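Local structure of glycosyl hydrolase family 62 protein (Coprinopsis cinerea, 5B6T) at residues A[12-17]-A[53-58]; A[39-44]-A[110-115]; A[19-24]-A[71-76]. The protein probably releases arabinofuranose side groups from arabinoxylan, acting as a family 62 alpha-L-arabinofuranosidase in the breakdown of hemicellulose. All blocks are in the same frame, centred on the assembly; numbering follows the deposited sequence.

All three contacts gather around the antiparallel sheet of strands 25-34, 37-46, 49-57 and 68-70, one blade of the five-bladed beta-propeller of family 62. Contacts 1 and 2 lie on its neighbouring strands 49-57 and 37-46, their centres about 11 Å apart; the centre of contact 3 is about 13 Å from each. Along the chain the segments come as 12-17, 19-24, 39-44, 53-58, 71-76 and 110-115, so each contact crosses the other two. Contact 1 packs the blade against the loop leading in from the preceding sheet and contact 2 against a loop of the following sheet, thus joining it to both neighbours, while contact 3 ties the loop entering the blade to the loop leaving it.

Contact 1. Residues A[12-17]-A[53-58]; sequences PLIGPK and VYISFT
Ile14, a single side chain from a loop, makes this whole contact, meeting Ile55 with one branch and Phe57 with the other. The backbones stay well apart, 9.4 Å between Ile14 CA and Ile55 CA at their nearest, and no hydrogen bond crosses, so the two segments are joined by hydrocarbon alone. The branching of Ile14 explains the double grip. Its CG1 is anti to the carbonyl carbon (chi1 -64°) while CG2 is anti to the backbone N, and the two arms diverge toward partners two residues apart on the strand. Ile14 CG2 meets Ile55 CD1 tip to tip at 3.9 Å; the Ile55 chain is stretched out at chi2 (171°), which carries its CD1 forward to the meeting point. The second arm ends in Ile14 CD1, 4.2 Å from Phe57 CE1, and comes to the aromatic ring obliquely. Ile55 and Phe57 alternate with Tyr54 and Ser56 and project from the same side of strand 49-57, offering one apolar surface to the loop. All three touching residues are buried. The Phe57 ring also meets those of Trp38 and Trp60, and Ile55 rests on Phe68 and Ala66. On the loop side Leu13 and Ile14 both bond through their backbones to Leu306 of strand 305-311, forming a classic beta bulge. That strand belongs to the sheet that pairs the first strand of the chain, 7-9, with the last, the closing blade of the ring, so the isoleucine packs across the seam between two adjacent blades of a five-bladed beta-propeller.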
ATOM      1  N   PRO A  12      16.123  -4.259  -8.104  1.00 10.02           N
ATOM      2  CA  PRO A  12      15.747  -4.139  -6.692  1.00 10.47           C
ATOM      3  C   PRO A  12      16.498  -2.980  -6.078  1.00 10.81           C
ATOM      4  O   PRO A  12      17.754  -2.919  -6.199  1.00 12.64           O
ATOM      5  CB  PRO A  12      16.180  -5.466  -6.090  1.00 10.69           C
ATOM      6  CG  PRO A  12      17.139  -6.082  -7.083  1.00 10.58           C
ATOM      7  CD  PRO A  12      16.866  -5.490  -8.418  1.00 10.47           C
ATOM      8  N   LEU A  13      15.781  -2.058  -5.434  1.00  9.83           N
ATOM      9  CA  LEU A  13      16.390  -0.853  -4.902  1.00 10.32           C
ATOM     10  C   LEU A  13      16.631  -0.962  -3.405  1.00  9.84           C
ATOM     11  O   LEU A  13      17.651  -0.465  -2.898  1.00 11.42           O
ATOM     12  CB  LEU A  13      15.535   0.376  -5.176  1.00 10.70           C
ATOM     13  CG  LEU A  13      15.288   0.705  -6.661  1.00 11.03           C
ATOM     14  CD1 LEU A  13      14.324   1.861  -6.791  1.00 11.50           C
ATOM     15  CD2 LEU A  13      16.567   0.958  -7.446  1.00 11.49           C
ATOM     16  N   ILE A  14      15.668  -1.546  -2.693  1.00  8.82           N
ATOM     17  CA  ILE A  14      15.743  -1.618  -1.225  1.00  9.23           C
ATOM     18  C   ILE A  14      15.479  -3.057  -0.763  1.00  9.00           C
ATOM     19  O   ILE A  14      14.470  -3.651  -1.072  1.00  8.74           O
ATOM     20  CB  ILE A  14      14.724  -0.695  -0.535  1.00  9.41           C
ATOM     21  CG1 ILE A  14      15.007   0.772  -0.852  1.00  9.47           C
ATOM     22  CG2 ILE A  14      14.742  -0.901   0.981  1.00  9.96           C
ATOM     23  CD1 ILE A  14      13.862   1.707  -0.507  1.00  9.55           C
ATOM     24  N   GLY A  15      16.439  -3.606  -0.009  1.00  9.38           N
ATOM     25  CA  GLY A  15      16.255  -4.860   0.667  1.00  9.02           C
ATOM     26  C   GLY A  15      16.709  -4.760   2.115  1.00  9.03           C
ATOM     27  O   GLY A  15      17.109  -3.692   2.586  1.00  9.24           O
ATOM     28  N   PRO A  16      16.637  -5.889   2.830  1.00  9.44           N
ATOM     29  CA  PRO A  16      16.956  -5.915   4.242  1.00  9.69           C
ATOM     30  C   PRO A  16      18.413  -5.564   4.510  1.00 10.09           C
ATOM     31  O   PRO A  16      19.277  -5.823   3.692  1.00 10.03           O
ATOM     32  CB  PRO A  16      16.719  -7.373   4.638  1.00 10.08           C
ATOM     33  CG  PRO A  16      15.808  -7.925   3.638  1.00 10.15           C
ATOM     34  CD  PRO A  16      16.106  -7.183   2.360  1.00  9.51           C
ATOM     35  N   LYS A  17      18.665  -5.016   5.692  1.00  9.86           N
ATOM     36  CA  LYS A  17      20.034  -4.826   6.156  1.00 10.50           C
ATOM     37  C   LYS A  17      20.590  -6.151   6.640  1.00 10.27           C
ATOM     38  O   LYS A  17      19.849  -7.082   6.938  1.00  9.98           O
ATOM     39  CB  LYS A  17      20.072  -3.823   7.301  1.00 11.01           C
ATOM     40  CG  LYS A  17      19.601  -2.436   6.891  1.00 12.31           C
ATOM     41  CD  LYS A  17      20.531  -1.803   5.862  1.00 13.88           C
ATOM     42  CE  LYS A  17      20.073  -0.383   5.542  1.00 15.01           C
ATOM     43  NZ  LYS A  17      20.765   0.159   4.362  1.00 16.74           N
ATOM     44  N   VAL A  53       9.507  -0.231   9.400  1.00  7.41           N
ATOM     45  CA  VAL A  53      10.747   0.534   9.268  1.00  7.84           C
ATOM     46  C   VAL A  53      10.494   1.815   8.448  1.00  7.46           C
ATOM     47  O   VAL A  53       9.652   1.832   7.532  1.00  7.50           O
ATOM     48  CB  VAL A  53      11.845  -0.357   8.661  1.00  7.96           C
ATOM     49  CG1 VAL A  53      11.517  -0.767   7.244  1.00  8.03           C
ATOM     50  CG2 VAL A  53      13.215   0.306   8.779  1.00  8.34           C
ATOM     51  N   TYR A  54      11.240   2.870   8.804  1.00  7.34           N
ATOM     52  CA  TYR A  54      11.239   4.147   8.133  1.00  7.54           C
ATOM     53  C   TYR A  54      12.590   4.313   7.438  1.00  8.07           C
ATOM     54  O   TYR A  54      13.657   4.018   8.027  1.00  7.90           O
ATOM     55  CB  TYR A  54      11.024   5.276   9.134  1.00  7.44           C
ATOM     56  CG  TYR A  54      11.288   6.660   8.613  1.00  7.98           C
ATOM     57  CD1 TYR A  54      10.404   7.262   7.719  1.00  7.85           C
ATOM     58  CD2 TYR A  54      12.386   7.417   9.044  1.00  7.90           C
ATOM     59  CE1 TYR A  54      10.626   8.538   7.234  1.00  8.34           C
ATOM     60  CE2 TYR A  54      12.613   8.690   8.547  1.00  8.26           C
ATOM     61  CZ  TYR A  54      11.722   9.265   7.660  1.00  8.30           C
ATOM     62  OH  TYR A  54      11.944  10.543   7.181  1.00  8.94           O
ATOM     63  N   ILE A  55      12.523   4.714   6.167  1.00  8.03           N
ATOM     64  CA  ILE A  55      13.684   4.847   5.305  1.00  8.94           C
ATOM     65  C   ILE A  55      13.581   6.189   4.596  1.00  9.54           C
ATOM     66  O   ILE A  55      12.534   6.499   4.065  1.00  9.38           O
ATOM     67  CB  ILE A  55      13.714   3.720   4.252  1.00  9.44           C
ATOM     68  CG1 ILE A  55      13.458   2.338   4.899  1.00  9.68           C
ATOM     69  CG2 ILE A  55      15.036   3.752   3.479  1.00  9.69           C
ATOM     70  CD1 ILE A  55      13.254   1.206   3.890  1.00  9.97           C
ATOM     71  N   SER A  56      14.641   6.999   4.588  1.00  9.69           N
ATOM     72  CA  SER A  56      14.569   8.273   3.899  0.50  9.78           C
ATOM     73  C   SER A  56      15.852   8.524   3.110  1.00 10.15           C
ATOM     74  O   SER A  56      16.933   8.101   3.509  1.00 10.77           O
ATOM     75  CB  SER A  56      14.254   9.406   4.888  0.50  9.79           C
ATOM     76  OG  SER A  56      14.160  10.687   4.276  0.50  9.57           O
ATOM     77  N   PHE A  57      15.692   9.178   1.975  1.00  9.56           N
ATOM     78  CA  PHE A  57      16.795   9.394   1.035  1.00  9.86           C
ATOM     79  C   PHE A  57      16.412  10.522   0.082  1.00 10.78           C
ATOM     80  O   PHE A  57      15.231  10.774  -0.187  1.00  9.83           O
ATOM     81  CB  PHE A  57      17.118   8.096   0.253  1.00  9.84           C
ATOM     82  CG  PHE A  57      15.914   7.381  -0.284  1.00  9.33           C
ATOM     83  CD1 PHE A  57      15.241   6.458   0.489  1.00  9.86           C
ATOM     84  CD2 PHE A  57      15.449   7.645  -1.570  1.00  9.36           C
ATOM     85  CE1 PHE A  57      14.125   5.820   0.005  1.00  9.37           C
ATOM     86  CE2 PHE A  57      14.337   7.009  -2.061  1.00  9.57           C
ATOM     87  CZ  PHE A  57      13.672   6.089  -1.269  1.00  9.50           C
ATOM     88  N   THR A  58      17.422  11.197  -0.450  1.00 12.34           N
ATOM     89  CA  THR A  58      17.157  12.324  -1.333  1.00 14.21           C
ATOM     90  C   THR A  58      16.878  11.890  -2.761  1.00 15.06           C
ATOM     91  O   THR A  58      16.070  12.526  -3.434  1.00 17.08           O
ATOM     92  CB  THR A  58      18.332  13.326  -1.362  1.00 14.93           C
ATOM     93  OG1 THR A  58      19.510  12.620  -1.729  1.00 15.74           O
ATOM     94  CG2 THR A  58      18.551  13.975  -0.023  1.00 15.71           C
TER

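Contact 2. Residues A[39-44]-A[110-115]; sequences HVFAST and PDINNP
The His39 imidazole carries Ile112 over one face and Asn113 at its edge, while the Phe41 ring meets the same isoleucine edge-on. Over the imidazole sits Ile112 CG2, 4.2 Å from the ring centroid and 16° off the normal, a CH-pi contact displaced toward the ring's rim. At the edge, near the ring plane, Asn113 ND2 approaches His39 CE1 to 3.4 Å, with the amide turned 71° from the imidazole; this is a contact without a hydrogen bond. The CG1-CD1 arm of Ile112 reaches both aromatic residues, and CG2 adds the contact over the imidazole. With CG1 anti to the backbone N (chi1 -166°), that arm lies in the angle between the two side chains: Ile112 CD1 rests against His39 CB at 3.7 Å, and Ile112 CG1 lies 4.1 Å from Phe41 CZ, close to the plane of the phenyl ring. The imidazole is held from beyond this packing too, since ND1 is hydrogen-bonded to Tyr54 OH and NE2 to the backbone O of His34, two bonds that probably fix the buried ring's rotation. Phe41 in turn packs on Tyr54 and on Leu97 of the next sheet. The loop presents Ile112 from a type I turn from Asp111 to Asn114, closed by Asn114 N to Asp111 O at 2.9 Å. An Asx turn overlaps it, Asp111 OD1 taking the backbone N of Asn113 at 3.0 Å from above the carboxylate plane. Ile112 also touches Val32 and Trp95, residues of two different sheets, so the turn places an apolar side chain at the interface between consecutive blades of the beta-propeller.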
ATOM      1  N   HIS A  39      10.326   9.630   1.769  1.00  7.49           N
ATOM      2  CA  HIS A  39      10.038   9.040   3.071  1.00  7.56           C
ATOM      3  C   HIS A  39       9.290   7.748   2.780  1.00  7.23           C
ATOM      4  O   HIS A  39       8.151   7.778   2.319  1.00  7.89           O
ATOM      5  CB  HIS A  39       9.183   9.973   3.925  1.00  7.69           C
ATOM      6  CG  HIS A  39       9.796  11.316   4.090  1.00  8.34           C
ATOM      7  ND1 HIS A  39      10.600  11.658   5.153  1.00  8.40           N
ATOM      8  CD2 HIS A  39       9.783  12.393   3.272  1.00  8.44           C
ATOM      9  CE1 HIS A  39      11.034  12.898   5.001  1.00  8.73           C
ATOM     10  NE2 HIS A  39      10.564  13.361   3.856  1.00  8.50           N
ATOM     11  N   VAL A  40       9.945   6.626   3.041  1.00  6.95           N
ATOM     12  CA  VAL A  40       9.358   5.336   2.770  1.00  7.05           C
ATOM     13  C   VAL A  40       9.109   4.626   4.109  1.00  6.71           C
ATOM     14  O   VAL A  40      10.005   4.566   4.972  1.00  7.16           O
ATOM     15  CB  VAL A  40      10.270   4.474   1.875  1.00  7.38           C
ATOM     16  CG1 VAL A  40       9.785   3.022   1.766  1.00  7.99           C
ATOM     17  CG2 VAL A  40      10.443   5.120   0.489  1.00  7.51           C
ATOM     18  N   PHE A  41       7.909   4.093   4.271  1.00  6.68           N
ATOM     19  CA  PHE A  41       7.593   3.193   5.384  1.00  6.70           C
ATOM     20  C   PHE A  41       7.324   1.830   4.820  1.00  6.75           C
ATOM     21  O   PHE A  41       6.683   1.717   3.786  1.00  6.95           O
ATOM     22  CB  PHE A  41       6.351   3.704   6.134  1.00  6.78           C
ATOM     23  CG  PHE A  41       6.549   5.045   6.761  1.00  6.83           C
ATOM     24  CD1 PHE A  41       6.522   6.207   6.010  1.00  6.95           C
ATOM     25  CD2 PHE A  41       6.813   5.135   8.122  1.00  6.98           C
ATOM     26  CE1 PHE A  41       6.776   7.441   6.600  1.00  7.26           C
ATOM     27  CE2 PHE A  41       7.011   6.363   8.712  1.00  7.43           C
ATOM     28  CZ  PHE A  41       6.972   7.512   7.957  1.00  7.63           C
ATOM     29  N   ALA A  42       7.837   0.779   5.475  1.00  6.53           N
ATOM     30  CA  ALA A  42       7.687  -0.564   4.944  1.00  6.83           C
ATOM     31  C   ALA A  42       7.541  -1.547   6.081  1.00  6.81           C
ATOM     32  O   ALA A  42       7.959  -1.250   7.212  1.00  7.04           O
ATOM     33  CB  ALA A  42       8.907  -0.911   4.085  1.00  6.74           C
ATOM     34  N   SER A  43       6.955  -2.708   5.766  1.00  6.68           N
ATOM     35  CA  SER A  43       6.991  -3.850   6.688  1.00  7.31           C
ATOM     36  C   SER A  43       8.356  -4.514   6.664  1.00  7.34           C
ATOM     37  O   SER A  43       8.931  -4.724   5.612  1.00  7.86           O
ATOM     38  CB  SER A  43       5.969  -4.923   6.301  1.00  7.40           C
ATOM     39  OG  SER A  43       4.692  -4.355   6.159  1.00  7.62           O
ATOM     40  N   THR A  44       8.865  -4.873   7.843  1.00  7.61           N
ATOM     41  CA  THR A  44       9.930  -5.879   7.938  1.00  7.97           C
ATOM     42  C   THR A  44       9.277  -7.247   8.110  1.00  8.06           C
ATOM     43  O   THR A  44       8.341  -7.382   8.915  1.00  7.83           O
ATOM     44  CB  THR A  44      10.889  -5.587   9.105  1.00  8.23           C
ATOM     45  OG1 THR A  44      10.201  -5.642  10.377  1.00  8.81           O
ATOM     46  CG2 THR A  44      11.496  -4.214   8.965  1.00  8.37           C
ATOM     47  N   PRO A 110       3.570  14.786  14.633  1.00  9.20           N
ATOM     48  CA  PRO A 110       3.544  16.094  13.990  1.00 10.01           C
ATOM     49  C   PRO A 110       4.631  16.288  12.947  1.00 10.06           C
ATOM     50  O   PRO A 110       4.542  17.247  12.202  1.00 10.87           O
ATOM     51  CB  PRO A 110       3.751  17.067  15.156  1.00 10.34           C
ATOM     52  CG  PRO A 110       4.406  16.283  16.202  1.00 10.54           C
ATOM     53  CD  PRO A 110       3.885  14.877  16.071  1.00  9.90           C
ATOM     54  N   ASP A 111       5.654  15.429  12.935  1.00  9.69           N
ATOM     55  CA  ASP A 111       6.850  15.630  12.085  1.00 10.53           C
ATOM     56  C   ASP A 111       7.312  14.309  11.482  1.00 10.06           C
ATOM     57  O   ASP A 111       7.869  13.472  12.176  1.00  9.59           O
ATOM     58  CB  ASP A 111       7.965  16.253  12.937  1.00 11.83           C
ATOM     59  CG  ASP A 111       9.244  16.495  12.163  1.00 13.94           C
ATOM     60  OD1 ASP A 111       9.214  16.441  10.905  1.00 14.66           O
ATOM     61  OD2 ASP A 111      10.247  16.805  12.863  1.00 17.84           O
ATOM     62  N   ILE A 112       7.100  14.153  10.168  1.00 10.12           N
ATOM     63  CA  ILE A 112       7.497  12.929   9.469  1.00 10.35           C
ATOM     64  C   ILE A 112       9.003  12.685   9.537  1.00 10.80           C
ATOM     65  O   ILE A 112       9.463  11.539   9.485  1.00 11.32           O
ATOM     66  CB  ILE A 112       6.998  12.937   7.998  1.00 10.04           C
ATOM     67  CG1 ILE A 112       7.102  11.530   7.370  1.00 10.47           C
ATOM     68  CG2 ILE A 112       7.738  13.967   7.152  1.00 10.00           C
ATOM     69  CD1 ILE A 112       6.453  11.474   6.009  1.00 10.19           C
ATOM     70  N   ASN A 113       9.772  13.762   9.684  1.00 11.47           N
ATOM     71  CA  ASN A 113      11.226  13.665   9.871  1.00 12.05           C
ATOM     72  C   ASN A 113      11.673  13.194  11.240  1.00 10.92           C
ATOM     73  O   ASN A 113      12.868  13.108  11.492  1.00 11.54           O
ATOM     74  CB  ASN A 113      11.900  15.011   9.553  1.00 14.00           C
ATOM     75  CG  ASN A 113      12.040  15.237   8.077  1.00 17.30           C
ATOM     76  OD1 ASN A 113      11.453  16.156   7.533  1.00 22.25           O
ATOM     77  ND2 ASN A 113      12.834  14.402   7.426  1.00 18.86           N
ATOM     78  N   ASN A 114      10.723  12.910  12.143  1.00  9.77           N
ATOM     79  CA  ASN A 114      11.053  12.389  13.468  1.00  9.39           C
ATOM     80  C   ASN A 114      10.505  10.985  13.642  1.00  9.08           C
ATOM     81  O   ASN A 114       9.477  10.795  14.279  1.00  9.02           O
ATOM     82  CB  ASN A 114      10.501  13.299  14.586  1.00  9.88           C
ATOM     83  CG  ASN A 114      10.988  12.867  15.934  1.00  9.73           C
ATOM     84  OD1 ASN A 114      12.091  12.300  16.036  1.00 10.14           O
ATOM     85  ND2 ASN A 114      10.184  13.074  16.973  1.00 10.10           N
ATOM     86  N   PRO A 115      11.224   9.971  13.139  1.00  8.53           N
ATOM     87  CA  PRO A 115      10.662   8.631  13.262  1.00  9.00           C
ATOM     88  C   PRO A 115      10.505   8.180  14.716  1.00  9.36           C
ATOM     89  O   PRO A 115       9.633   7.353  15.024  1.00  9.29           O
ATOM     90  CB  PRO A 115      11.674   7.768  12.513  1.00  9.22           C
ATOM     91  CG  PRO A 115      12.943   8.591  12.431  1.00  9.31           C
ATOM     92  CD  PRO A 115      12.435   9.997  12.301  1.00  9.08           C
TER

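Contact 3. Residues A[19-24]-A[71-76]; sequences DSRRIQ and LDQAPL
Arg21, held in an Asx turn, reaches across to Asp72 and joins the loop that enters a propeller blade to the short 3-10 turn that leaves it. The segment begins with Asp19, whose OD1 accepts the backbone N of Arg21 at 3.0 Å, while its OD2 is hydrogen-bonded to Tyr70 OH. Asp19 also opens a type I turn that runs through Ser20 to Arg22 and is closed by Arg22 N to Asp19 O at 3.0 Å. From the third position of this turn Arg21 sends out a chain extended from CG to NE (chi2 177°), which together with the facing Asp72 side chain bridges the 12.0 Å between Arg21 CA and Asp72 CA. On the way it makes a cation-pi contact with Tyr70, so the same tyrosine serves both Asp19 and Arg21. Farther on, Ile23 packs on Thr44 and Lys46 shortly before strand 25-34 begins. The guanidinium takes the carboxylate of Asp72 end-on, NH1 and NH2 each supplying a bond. The two planes are 42° apart and the bonds unequal: Arg21 NH1 comes to Asp72 OD2 at 2.7 Å from above the carboxylate plane, and a weak third bond runs from Arg21 NH2 to Asp72 OD2. Replacing Arg21 with a leucine would remove the guanidinium and would probably leave the Asp72 carboxylate without its positive mate, losing the salt bridge between these two segments. The straightest bond is Arg21 NH2 to Asp72 OD1, 3.0 Å long at 165°, lying in the guanidinium plane and using the syn lone pair of OD1.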
ATOM      1  N   ASP A  19      21.956  -7.237   9.556  1.00 10.92           N
ATOM      2  CA  ASP A  19      22.096  -6.984  10.985  1.00 10.21           C
ATOM      3  C   ASP A  19      21.459  -8.128  11.736  1.00  9.65           C
ATOM      4  O   ASP A  19      20.950  -9.105  11.128  1.00 10.42           O
ATOM      5  CB  ASP A  19      21.523  -5.608  11.342  1.00  9.85           C
ATOM      6  CG  ASP A  19      20.012  -5.478  11.078  1.00  9.92           C
ATOM      7  OD1 ASP A  19      19.306  -6.498  11.096  1.00  9.57           O
ATOM      8  OD2 ASP A  19      19.572  -4.310  10.912  1.00 10.20           O
ATOM      9  N   SER A  20      21.511  -8.071  13.075  1.00  9.94           N
ATOM     10  CA  SER A  20      21.059  -9.223  13.857  1.00 10.13           C
ATOM     11  C   SER A  20      19.579  -9.537  13.717  1.00  9.87           C
ATOM     12  O   SER A  20      19.157 -10.628  14.055  1.00 10.66           O
ATOM     13  CB  SER A  20      21.418  -9.086  15.329  1.00 10.41           C
ATOM     14  OG  SER A  20      20.872  -7.926  15.898  1.00 11.91           O
ATOM     15  N   ARG A  21      18.793  -8.584  13.205  1.00  9.33           N
ATOM     16  CA  ARG A  21      17.361  -8.827  13.013  1.00  9.56           C
ATOM     17  C   ARG A  21      17.106  -9.856  11.920  1.00  9.49           C
ATOM     18  O   ARG A  21      16.073 -10.503  11.926  1.00  9.54           O
ATOM     19  CB  ARG A  21      16.597  -7.515  12.728  1.00  9.63           C
ATOM     20  CG  ARG A  21      16.622  -6.556  13.912  1.00 10.34           C
ATOM     21  CD  ARG A  21      15.927  -5.243  13.605  1.00 10.53           C
ATOM     22  NE  ARG A  21      15.936  -4.393  14.783  1.00 10.57           N
ATOM     23  CZ  ARG A  21      14.855  -3.844  15.340  1.00 10.60           C
ATOM     24  NH1 ARG A  21      13.653  -4.019  14.814  1.00 10.39           N
ATOM     25  NH2 ARG A  21      14.992  -3.084  16.417  1.00 10.67           N
ATOM     26  N   ARG A  22      18.068 -10.053  11.014  1.00 10.27           N
ATOM     27  CA  ARG A  22      17.948 -11.082   9.959  1.00 11.29           C
ATOM     28  C   ARG A  22      16.585 -11.004   9.278  1.00 10.49           C
ATOM     29  O   ARG A  22      15.914 -12.005   9.088  1.00 11.80           O
ATOM     30  CB  ARG A  22      18.132 -12.510  10.491  1.00 12.32           C
ATOM     31  CG  ARG A  22      19.389 -12.765  11.288  1.00 14.31           C
ATOM     32  CD  ARG A  22      20.608 -12.551  10.480  1.00 15.88           C
ATOM     33  NE  ARG A  22      21.830 -12.799  11.258  1.00 17.96           N
ATOM     34  CZ  ARG A  22      22.968 -12.137  11.083  1.00 19.46           C
ATOM     35  NH1 ARG A  22      23.045 -11.148  10.188  1.00 19.14           N
ATOM     36  NH2 ARG A  22      24.023 -12.444  11.829  1.00 19.54           N
ATOM     37  N   ILE A  23      16.168  -9.780   8.961  1.00 10.72           N
ATOM     38  CA  ILE A  23      14.930  -9.547   8.228  1.00 10.71           C
ATOM     39  C   ILE A  23      15.066 -10.219   6.842  1.00 10.22           C
ATOM     40  O   ILE A  23      16.096 -10.127   6.185  1.00  9.31           O
ATOM     41  CB  ILE A  23      14.638  -8.022   8.110  1.00 11.19           C
ATOM     42  CG1 ILE A  23      14.442  -7.368   9.493  1.00 12.14           C
ATOM     43  CG2 ILE A  23      13.430  -7.766   7.207  1.00 10.74           C
ATOM     44  CD1 ILE A  23      13.512  -8.084  10.439  1.00 12.74           C
ATOM     45  N   GLN A  24      14.031 -10.926   6.418  1.00  9.78           N
ATOM     46  CA  GLN A  24      14.057 -11.662   5.162  1.00 10.71           C
ATOM     47  C   GLN A  24      13.443 -10.876   3.989  1.00  9.93           C
ATOM     48  O   GLN A  24      13.962 -10.939   2.879  1.00 10.15           O
ATOM     49  CB  GLN A  24      13.388 -13.028   5.351  1.00 11.73           C
ATOM     50  CG  GLN A  24      14.248 -13.899   6.301  1.00 13.05           C
ATOM     51  CD  GLN A  24      13.635 -15.218   6.802  1.00 15.88           C
ATOM     52  OE1 GLN A  24      14.315 -16.263   6.788  1.00 19.81           O
ATOM     53  NE2 GLN A  24      12.412 -15.187   7.286  1.00 16.46           N
ATOM     54  N   LEU A  71      10.999   1.170  13.676  1.00  9.12           N
ATOM     55  CA  LEU A  71      10.006   1.952  14.402  1.00  9.17           C
ATOM     56  C   LEU A  71       9.604   1.335  15.731  1.00  9.48           C
ATOM     57  O   LEU A  71       8.921   1.991  16.525  1.00  9.45           O
ATOM     58  CB  LEU A  71       8.785   2.257  13.528  1.00  9.43           C
ATOM     59  CG  LEU A  71       9.088   3.176  12.351  1.00  9.95           C
ATOM     60  CD1 LEU A  71       7.861   3.248  11.451  1.00 10.77           C
ATOM     61  CD2 LEU A  71       9.500   4.574  12.820  1.00  9.89           C
ATOM     62  N   ASP A  72      10.061   0.115  16.004  1.00 10.19           N
ATOM     63  CA  ASP A  72       9.871  -0.444  17.348  1.00 11.33           C
ATOM     64  C   ASP A  72      10.660   0.304  18.429  1.00 11.20           C
ATOM     65  O   ASP A  72      10.389   0.129  19.618  1.00 12.24           O
ATOM     66  CB  ASP A  72      10.126  -1.968  17.372  1.00 12.44           C
ATOM     67  CG  ASP A  72      11.586  -2.369  17.068  1.00 15.01           C
ATOM     68  OD1 ASP A  72      12.501  -1.585  17.225  1.00 18.05           O
ATOM     69  OD2 ASP A  72      11.808  -3.577  16.795  1.00 18.92           O
ATOM     70  N   GLN A  73      11.587   1.166  18.027  1.00 10.69           N
ATOM     71  CA  GLN A  73      12.291   2.060  18.942  1.00 10.83           C
ATOM     72  C   GLN A  73      11.490   3.320  19.338  1.00 10.73           C
ATOM     73  O   GLN A  73      11.866   4.040  20.282  1.00 10.99           O
ATOM     74  CB  GLN A  73      13.673   2.449  18.376  1.00 11.70           C
ATOM     75  CG  GLN A  73      14.576   1.260  18.138  1.00 12.99           C
ATOM     76  CD  GLN A  73      14.779   0.415  19.365  1.00 14.38           C
ATOM     77  OE1 GLN A  73      14.291  -0.734  19.448  1.00 18.86           O
ATOM     78  NE2 GLN A  73      15.468   0.960  20.328  1.00 13.57           N
ATOM     79  N   ALA A  74      10.456   3.618  18.548  1.00 10.17           N
ATOM     80  CA  ALA A  74       9.510   4.689  18.841  1.00  9.55           C
ATOM     81  C   ALA A  74       8.438   4.125  19.767  1.00  9.17           C
ATOM     82  O   ALA A  74       8.340   2.896  19.975  1.00  9.39           O
ATOM     83  CB  ALA A  74       8.864   5.203  17.535  1.00  9.69           C
ATOM     84  N   PRO A  75       7.574   5.012  20.286  1.00  8.87           N
ATOM     85  CA  PRO A  75       6.441   4.501  21.065  1.00  9.09           C
ATOM     86  C   PRO A  75       5.565   3.499  20.290  1.00  9.01           C
ATOM     87  O   PRO A  75       4.939   2.631  20.879  1.00  9.58           O
ATOM     88  CB  PRO A  75       5.698   5.769  21.432  1.00  9.29           C
ATOM     89  CG  PRO A  75       6.807   6.795  21.585  1.00  9.24           C
ATOM     90  CD  PRO A  75       7.754   6.464  20.456  1.00  9.12           C
ATOM     91  N   LEU A  76       5.571   3.572  18.951  1.00  9.12           N
ATOM     92  CA  LEU A  76       4.905   2.560  18.135  1.00  9.07           C
ATOM     93  C   LEU A  76       5.227   1.117  18.595  1.00  9.38           C
ATOM     94  O   LEU A  76       4.341   0.264  18.678  1.00  9.65           O
ATOM     95  CB  LEU A  76       5.295   2.779  16.661  1.00  9.53           C
ATOM     96  CG  LEU A  76       4.579   1.906  15.630  1.00  9.84           C
ATOM     97  CD1 LEU A  76       4.330   2.666  14.327  1.00  9.71           C
ATOM     98  CD2 LEU A  76       5.353   0.626  15.328  1.00 10.48           C
TER